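Local coordinates for enoyl-CoA hydratase (Mycobacterium avium subsp. paratuberculosis, PDB 4LK5), which probably catalyses the reversible addition of water to the double bond of enoyl-CoA thioesters, at residues Gly36-Leu41 with Thr49-Asp54; Gly44-Thr49 with Ala68-Tyr73. All blocks are in the same frame, centred on the assembly; numbering follows the deposited sequence.

Contact 1: residues Gly36-Leu41 with Thr49-Asp54; sequences GLDVTL and TINRPD
D38 and T49 form an antiparallel hydrogen-bonded pair in the beta hairpin of strands 37-41 and 45-50, whose strand 37-41 is one of the two outermost strands of the chain's six-stranded sheet in this crotonase-like fold. Two backbone bonds define the pair: D38 N to T49 O at 2.9 Å, and T49 N to D38 O at 2.8 Å. Their side chains share one face of the sheet. The other face carries L37 and I50, a non-hydrogen-bonded pair whose apolar contact is modest, L37 CD1 lying 4.3 Å from I50 CG1. Beyond it the hydrogen-bonding ladder reaches G36, whose carbonyl O accepts N51 N at 2.7 Å. G36 has a positive phi of 97°, a conformation that glycine adopts readily, and R52 packs its CG 4.1 Å from G36 CA while sending NE onward to the carbonyl of S58. In D38, chi1 of -53° sets CG beside the backbone N, leaning the carboxylate back toward the start of its strand, where N51 lies. There D38 OD2 takes N51 ND2 on its syn side at 2.6 Å, with the amide and carboxylate planes nearly perpendicular.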
ATOM      1  N   GLY C  36      10.675   4.781  34.883  1.00 62.72           N
ATOM      2  CA  GLY C  36      10.431   3.678  33.944  1.00 58.31           C
ATOM      3  C   GLY C  36      10.952   3.981  32.545  1.00 63.45           C
ATOM      4  O   GLY C  36      10.748   3.185  31.624  1.00 70.48           O
ATOM      5  N   LEU C  37      11.627   5.123  32.380  1.00 58.68           N
ATOM      6  CA  LEU C  37      11.997   5.616  31.059  1.00 59.20           C
ATOM      7  C   LEU C  37      13.346   6.332  31.036  1.00 62.16           C
ATOM      8  O   LEU C  37      13.483   7.436  31.577  1.00 65.25           O
ATOM      9  CB  LEU C  37      10.934   6.582  30.522  1.00 57.00           C
ATOM     10  CG  LEU C  37      11.257   7.101  29.110  1.00 55.06           C
ATOM     11  CD1 LEU C  37      10.952   6.009  28.105  1.00 53.59           C
ATOM     12  CD2 LEU C  37      10.529   8.391  28.742  1.00 55.71           C
ATOM     13  N   ASP C  38      14.313   5.726  30.351  1.00 61.08           N
ATOM     14  CA  ASP C  38      15.636   6.317  30.194  1.00 65.74           C
ATOM     15  C   ASP C  38      15.764   7.038  28.853  1.00 61.33           C
ATOM     16  O   ASP C  38      15.454   6.470  27.806  1.00 66.94           O
ATOM     17  CB  ASP C  38      16.704   5.228  30.310  1.00 67.85           C
ATOM     18  CG  ASP C  38      16.553   4.401  31.580  1.00 68.58           C
ATOM     19  OD1 ASP C  38      16.359   4.989  32.675  1.00 68.73           O
ATOM     20  OD2 ASP C  38      16.621   3.159  31.475  1.00 69.14           O
ATOM     21  N   VAL C  39      16.216   8.287  28.919  1.00 56.07           N
ATOM     22  CA  VAL C  39      16.501   9.115  27.761  1.00 58.83           C
ATOM     23  C   VAL C  39      17.958   9.555  27.816  1.00 60.20           C
ATOM     24  O   VAL C  39      18.451   9.944  28.862  1.00 67.29           O
ATOM     25  CB  VAL C  39      15.628  10.392  27.732  1.00 61.78           C
ATOM     26  CG1 VAL C  39      15.907  11.219  26.481  1.00 56.79           C
ATOM     27  CG2 VAL C  39      14.145  10.048  27.815  1.00 64.33           C
ATOM     28  N   THR C  40      18.615   9.547  26.665  1.00 60.62           N
ATOM     29  CA  THR C  40      20.048   9.737  26.561  1.00 60.48           C
ATOM     30  C   THR C  40      20.349  10.335  25.196  1.00 66.65           C
ATOM     31  O   THR C  40      19.783   9.918  24.182  1.00 67.98           O
ATOM     32  CB  THR C  40      20.759   8.366  26.636  1.00 68.45           C
ATOM     33  OG1 THR C  40      20.749   7.895  27.985  1.00 67.10           O
ATOM     34  CG2 THR C  40      22.214   8.416  26.119  1.00 71.33           C
ATOM     35  N   LEU C  41      21.241  11.309  25.174  1.00 68.57           N
ATOM     36  CA  LEU C  41      21.823  11.783  23.951  1.00 65.57           C
ATOM     37  C   LEU C  41      23.275  11.362  24.016  1.00 74.97           C
ATOM     38  O   LEU C  41      23.866  11.349  25.094  1.00 85.85           O
ATOM     39  CB  LEU C  41      21.683  13.295  23.856  1.00 62.38           C
ATOM     40  CG  LEU C  41      22.324  13.969  22.634  1.00 67.02           C
ATOM     41  CD1 LEU C  41      21.781  13.370  21.338  1.00 70.06           C
ATOM     42  CD2 LEU C  41      22.145  15.492  22.648  1.00 61.08           C
ATOM     43  N   THR C  49      14.416   4.633  25.906  1.00 50.99           N
ATOM     44  CA  THR C  49      14.325   3.247  26.267  1.00 51.30           C
ATOM     45  C   THR C  49      13.351   3.045  27.428  1.00 56.74           C
ATOM     46  O   THR C  49      13.560   3.540  28.535  1.00 57.06           O
ATOM     47  CB  THR C  49      15.723   2.715  26.587  1.00 53.09           C
ATOM     48  OG1 THR C  49      16.642   3.187  25.583  1.00 51.59           O
ATOM     49  CG2 THR C  49      15.741   1.182  26.647  1.00 50.50           C
ATOM     50  N   ILE C  50      12.265   2.329  27.140  1.00 63.01           N
ATOM     51  CA  ILE C  50      11.249   1.990  28.139  1.00 63.51           C
ATOM     52  C   ILE C  50      11.910   0.951  29.041  1.00 69.74           C
ATOM     53  O   ILE C  50      12.709   0.143  28.547  1.00 68.90           O
ATOM     54  CB  ILE C  50       9.957   1.425  27.494  1.00 57.07           C
ATOM     55  CG1 ILE C  50       9.378   2.400  26.462  1.00 59.41           C
ATOM     56  CG2 ILE C  50       8.892   1.143  28.542  1.00 56.02           C
ATOM     57  CD1 ILE C  50       8.234   1.841  25.625  1.00 57.68           C
ATOM     58  N   ASN C  51      11.594   0.987  30.347  1.00 67.29           N
ATOM     59  CA  ASN C  51      12.310   0.192  31.354  1.00 64.13           C
ATOM     60  C   ASN C  51      11.390  -0.420  32.404  1.00 63.31           C
ATOM     61  O   ASN C  51      11.629  -0.351  33.601  1.00 67.32           O
ATOM     62  CB  ASN C  51      13.381   1.058  32.027  1.00 65.17           C
ATOM     63  CG  ASN C  51      14.591   0.255  32.471  1.00 64.70           C
ATOM     64  OD1 ASN C  51      14.496  -0.945  32.767  1.00 62.00           O
ATOM     65  ND2 ASN C  51      15.752   0.914  32.495  1.00 60.64           N
ATOM     66  N   ARG C  52      10.332  -1.043  31.940  1.00 62.02           N
ATOM     67  CA  ARG C  52       9.428  -1.733  32.806  1.00 59.75           C
ATOM     68  C   ARG C  52       9.455  -3.219  32.440  1.00 60.47           C
ATOM     69  O   ARG C  52       8.416  -3.827  32.152  1.00 58.17           O
ATOM     70  CB  ARG C  52       8.065  -1.063  32.685  1.00 59.66           C
ATOM     71  CG  ARG C  52       8.109   0.383  33.215  1.00 61.14           C
ATOM     72  CD  ARG C  52       6.913   1.255  32.825  1.00 61.30           C
ATOM     73  NE  ARG C  52       5.618   0.576  32.876  1.00 63.30           N
ATOM     74  CZ  ARG C  52       4.964   0.249  33.993  1.00 71.01           C
ATOM     75  NH1 ARG C  52       5.479   0.518  35.187  1.00 70.25           N
ATOM     76  NH2 ARG C  52       3.784  -0.365  33.920  1.00 74.33           N
ATOM     77  N   PRO C  53      10.665  -3.813  32.467  1.00 61.13           N
ATOM     78  CA  PRO C  53      10.872  -5.164  31.944  1.00 62.43           C
ATOM     79  C   PRO C  53       9.894  -6.156  32.542  1.00 67.25           C
ATOM     80  O   PRO C  53       9.248  -6.903  31.812  1.00 67.28           O
ATOM     81  CB  PRO C  53      12.313  -5.495  32.355  1.00 63.53           C
ATOM     82  CG  PRO C  53      12.686  -4.517  33.415  1.00 65.84           C
ATOM     83  CD  PRO C  53      11.878  -3.287  33.124  1.00 64.63           C
ATOM     84  N   ASP C  54       9.813  -6.162  33.868  1.00 69.69           N
ATOM     85  CA  ASP C  54       8.773  -6.871  34.633  1.00 69.06           C
ATOM     86  C   ASP C  54       7.405  -7.100  33.892  1.00 66.27           C
ATOM     87  O   ASP C  54       6.862  -8.201  33.902  1.00 62.47           O
ATOM     88  CB  ASP C  54       8.586  -6.136  35.990  1.00 73.84           C
ATOM     89  CG  ASP C  54       8.995  -4.630  35.926  1.00 75.74           C
ATOM     90  OD1 ASP C  54      10.215  -4.314  35.907  1.00 71.40           O
ATOM     91  OD2 ASP C  54       8.091  -3.765  35.871  1.00 72.83           O
TER

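Contact 2: residues Gly44-Thr49 with Ala68-Tyr73; sequences GVFSVT and ADAMEY
A70 presents its carbonyl and its methyl to the ring of F46, and both approaches are made at the far end of the phenyl group. F46 CZ lies 3.5 Å from A70 O and 4.2 Å from A70 CB; CB of F46 points to the helix, and with CG opposite the backbone N (chi1 -171°) the ring extends to A70 and Y73. The same alanine methyl also touches V48, though more loosely, with A70 CB 4.4 Å from V48 CG2. One residue on, M71, modelled as selenomethionine, starts out pointing away from the strand. A bend at chi2 (-65°) brings its tip back, and CE settles against the isopropyl group of V48, 3.9 Å from CG2 and almost as close to CB and CG1. E72 faces the other way and forms a salt bridge to R120 of helix 113-127. Y73 completes the contact at the margin: its CD2 comes 3.9 Å from F46 CE1, which lies near the plane of the tyrosine ring at its edge. No hydrogen bond crosses between the segments. Strand 45-49 and helix 68-73 run antiparallel, their axes at 173° and 10.2 Å apart, the geometry of a beta-alpha-beta crossover in which helix 61-76 packs on strand 45-50 before parallel strand 82-87.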
ATOM      1  N   GLY C  44      25.252  12.607  18.980  1.00 66.27           N
ATOM      2  CA  GLY C  44      24.133  12.887  18.066  1.00 58.05           C
ATOM      3  C   GLY C  44      23.021  11.849  18.029  1.00 52.38           C
ATOM      4  O   GLY C  44      22.134  11.919  17.179  1.00 48.13           O
ATOM      5  N   VAL C  45      23.051  10.923  18.980  1.00 48.15           N
ATOM      6  CA  VAL C  45      22.147   9.796  19.043  1.00 45.42           C
ATOM      7  C   VAL C  45      21.276   9.855  20.295  1.00 48.46           C
ATOM      8  O   VAL C  45      21.746   9.723  21.433  1.00 49.81           O
ATOM      9  CB  VAL C  45      22.944   8.494  19.048  1.00 48.31           C
ATOM     10  CG1 VAL C  45      22.033   7.258  19.034  1.00 48.57           C
ATOM     11  CG2 VAL C  45      23.889   8.487  17.854  1.00 52.84           C
ATOM     12  N   PHE C  46      19.991  10.030  20.061  1.00 46.04           N
ATOM     13  CA  PHE C  46      19.034  10.275  21.106  1.00 44.89           C
ATOM     14  C   PHE C  46      18.332   8.956  21.273  1.00 47.37           C
ATOM     15  O   PHE C  46      17.636   8.515  20.354  1.00 51.79           O
ATOM     16  CB  PHE C  46      18.114  11.362  20.598  1.00 46.33           C
ATOM     17  CG  PHE C  46      17.174  11.915  21.600  1.00 46.79           C
ATOM     18  CD1 PHE C  46      17.536  12.998  22.378  1.00 53.48           C
ATOM     19  CD2 PHE C  46      15.879  11.418  21.698  1.00 47.14           C
ATOM     20  CE1 PHE C  46      16.636  13.541  23.288  1.00 53.52           C
ATOM     21  CE2 PHE C  46      14.973  11.946  22.595  1.00 47.87           C
ATOM     22  CZ  PHE C  46      15.344  13.013  23.390  1.00 52.62           C
ATOM     23  N   SER C  47      18.591   8.271  22.388  1.00 47.78           N
ATOM     24  CA  SER C  47      17.944   6.990  22.649  1.00 47.59           C
ATOM     25  C   SER C  47      16.836   7.203  23.628  1.00 48.71           C
ATOM     26  O   SER C  47      16.888   8.084  24.472  1.00 53.32           O
ATOM     27  CB  SER C  47      18.894   5.910  23.196  1.00 46.56           C
ATOM     28  OG  SER C  47      20.108   5.835  22.459  1.00 52.44           O
ATOM     29  N   VAL C  48      15.836   6.358  23.516  1.00 48.07           N
ATOM     30  CA  VAL C  48      14.677   6.445  24.330  1.00 48.59           C
ATOM     31  C   VAL C  48      14.337   5.002  24.635  1.00 49.29           C
ATOM     32  O   VAL C  48      14.024   4.230  23.736  1.00 49.86           O
ATOM     33  CB  VAL C  48      13.554   7.193  23.578  1.00 51.79           C
ATOM     34  CG1 VAL C  48      12.218   6.986  24.256  1.00 54.48           C
ATOM     35  CG2 VAL C  48      13.852   8.691  23.514  1.00 52.45           C
ATOM     36  N   THR C  49      14.416   4.633  25.906  1.00 50.99           N
ATOM     37  CA  THR C  49      14.325   3.247  26.267  1.00 51.30           C
ATOM     38  C   THR C  49      13.351   3.045  27.428  1.00 56.74           C
ATOM     39  O   THR C  49      13.560   3.540  28.535  1.00 57.06           O
ATOM     40  CB  THR C  49      15.723   2.715  26.587  1.00 53.09           C
ATOM     41  OG1 THR C  49      16.642   3.187  25.583  1.00 51.59           O
ATOM     42  CG2 THR C  49      15.741   1.182  26.647  1.00 50.50           C
ATOM     43  N   ALA C  68       6.513  11.148  24.522  1.00 43.03           N
ATOM     44  CA  ALA C  68       5.977  12.293  23.832  1.00 46.21           C
ATOM     45  C   ALA C  68       6.841  13.527  24.075  1.00 42.94           C
ATOM     46  O   ALA C  68       7.302  14.122  23.115  1.00 46.50           O
ATOM     47  CB  ALA C  68       4.519  12.527  24.218  1.00 49.87           C
ATOM     48  N   ASP C  69       7.127  13.869  25.336  1.00 44.05           N
ATOM     49  CA  ASP C  69       7.907  15.105  25.659  1.00 45.36           C
ATOM     50  C   ASP C  69       9.307  15.036  25.076  1.00 42.29           C
ATOM     51  O   ASP C  69       9.818  15.980  24.463  1.00 44.85           O
ATOM     52  CB  ASP C  69       8.016  15.324  27.192  1.00 51.63           C
ATOM     53  CG  ASP C  69       6.679  15.765  27.859  1.00 53.14           C
ATOM     54  OD1 ASP C  69       5.730  16.175  27.167  1.00 59.92           O
ATOM     55  OD2 ASP C  69       6.580  15.716  29.098  1.00 51.36           O
ATOM     56  N   ALA C  70       9.936  13.896  25.295  1.00 41.56           N
ATOM     57  CA  ALA C  70      11.224  13.577  24.700  1.00 41.75           C
ATOM     58  C   ALA C  70      11.244  13.686  23.146  1.00 45.30           C
ATOM     59  O   ALA C  70      12.219  14.221  22.547  1.00 44.21           O
ATOM     60  CB  ALA C  70      11.624  12.169  25.136  1.00 41.62           C
HETATM   61  N   MSE C  71      10.196  13.191  22.477  1.00 41.09           N
HETATM   62  CA  MSE C  71      10.178  13.315  21.012  1.00 44.19           C
HETATM   63  C   MSE C  71      10.038  14.781  20.637  1.00 43.11           C
HETATM   64  O   MSE C  71      10.740  15.274  19.757  1.00 39.05           O
HETATM   65  CB  MSE C  71       9.087  12.482  20.356  1.00 44.32           C
HETATM   66  CG  MSE C  71       9.294  11.007  20.606  1.00 44.39           C
HETATM   67 SE   MSE C  71      10.947  10.415  19.736  1.00 45.02          SE
HETATM   68  CE  MSE C  71      11.099   8.763  20.755  1.00 42.54           C
ATOM     69  N   GLU C  72       9.163  15.515  21.318  1.00 46.73           N
ATOM     70  CA  GLU C  72       9.081  16.958  21.051  1.00 54.23           C
ATOM     71  C   GLU C  72      10.421  17.676  21.333  1.00 54.26           C
ATOM     72  O   GLU C  72      10.903  18.440  20.481  1.00 55.35           O
ATOM     73  CB  GLU C  72       7.937  17.600  21.821  1.00 57.68           C
ATOM     74  CG  GLU C  72       6.569  17.183  21.306  1.00 57.37           C
ATOM     75  CD  GLU C  72       5.457  17.869  22.065  1.00 57.34           C
ATOM     76  OE1 GLU C  72       5.689  18.234  23.237  1.00 60.72           O
ATOM     77  OE2 GLU C  72       4.358  18.035  21.502  1.00 62.22           O
ATOM     78  N   TYR C  73      11.044  17.396  22.485  1.00 52.97           N
ATOM     79  CA  TYR C  73      12.354  17.988  22.800  1.00 55.32           C
ATOM     80  C   TYR C  73      13.386  17.775  21.685  1.00 53.66           C
ATOM     81  O   TYR C  73      14.124  18.683  21.310  1.00 59.69           O
ATOM     82  CB  TYR C  73      12.930  17.422  24.101  1.00 55.51           C
ATOM     83  CG  TYR C  73      14.302  17.947  24.326  1.00 58.17           C
ATOM     84  CD1 TYR C  73      14.494  19.308  24.628  1.00 63.70           C
ATOM     85  CD2 TYR C  73      15.420  17.132  24.169  1.00 57.03           C
ATOM     86  CE1 TYR C  73      15.763  19.829  24.798  1.00 64.10           C
ATOM     87  CE2 TYR C  73      16.700  17.638  24.350  1.00 60.79           C
ATOM     88  CZ  TYR C  73      16.868  18.987  24.658  1.00 67.86           C
ATOM     89  OH  TYR C  73      18.139  19.506  24.824  1.00 70.99           O
TER

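Strand 45-50 belongs to both contacts, and T49 is the residue they share; their centres are about 11 Å apart. Along the chain the segments alternate, 36-41, 44-49, 49-54, then 68-73, because strand 45-50 is both the second strand of the hairpin and the first of the beta-alpha-beta unit. Among the links between them, T40 O lies 2.7 Å from S47 N, a probable hydrogen bond that continues the hairpin ladder from the D38-T49 pair toward the turn, while V39 CG1 packs 3.6 Å from F46 CZ. Strand 45-50 is thus flanked in the sheet by antiparallel 37-41 and parallel 82-87, and covered on one face by helix 61-76, placing the hairpin and this helix together at one margin of the six-stranded sheet.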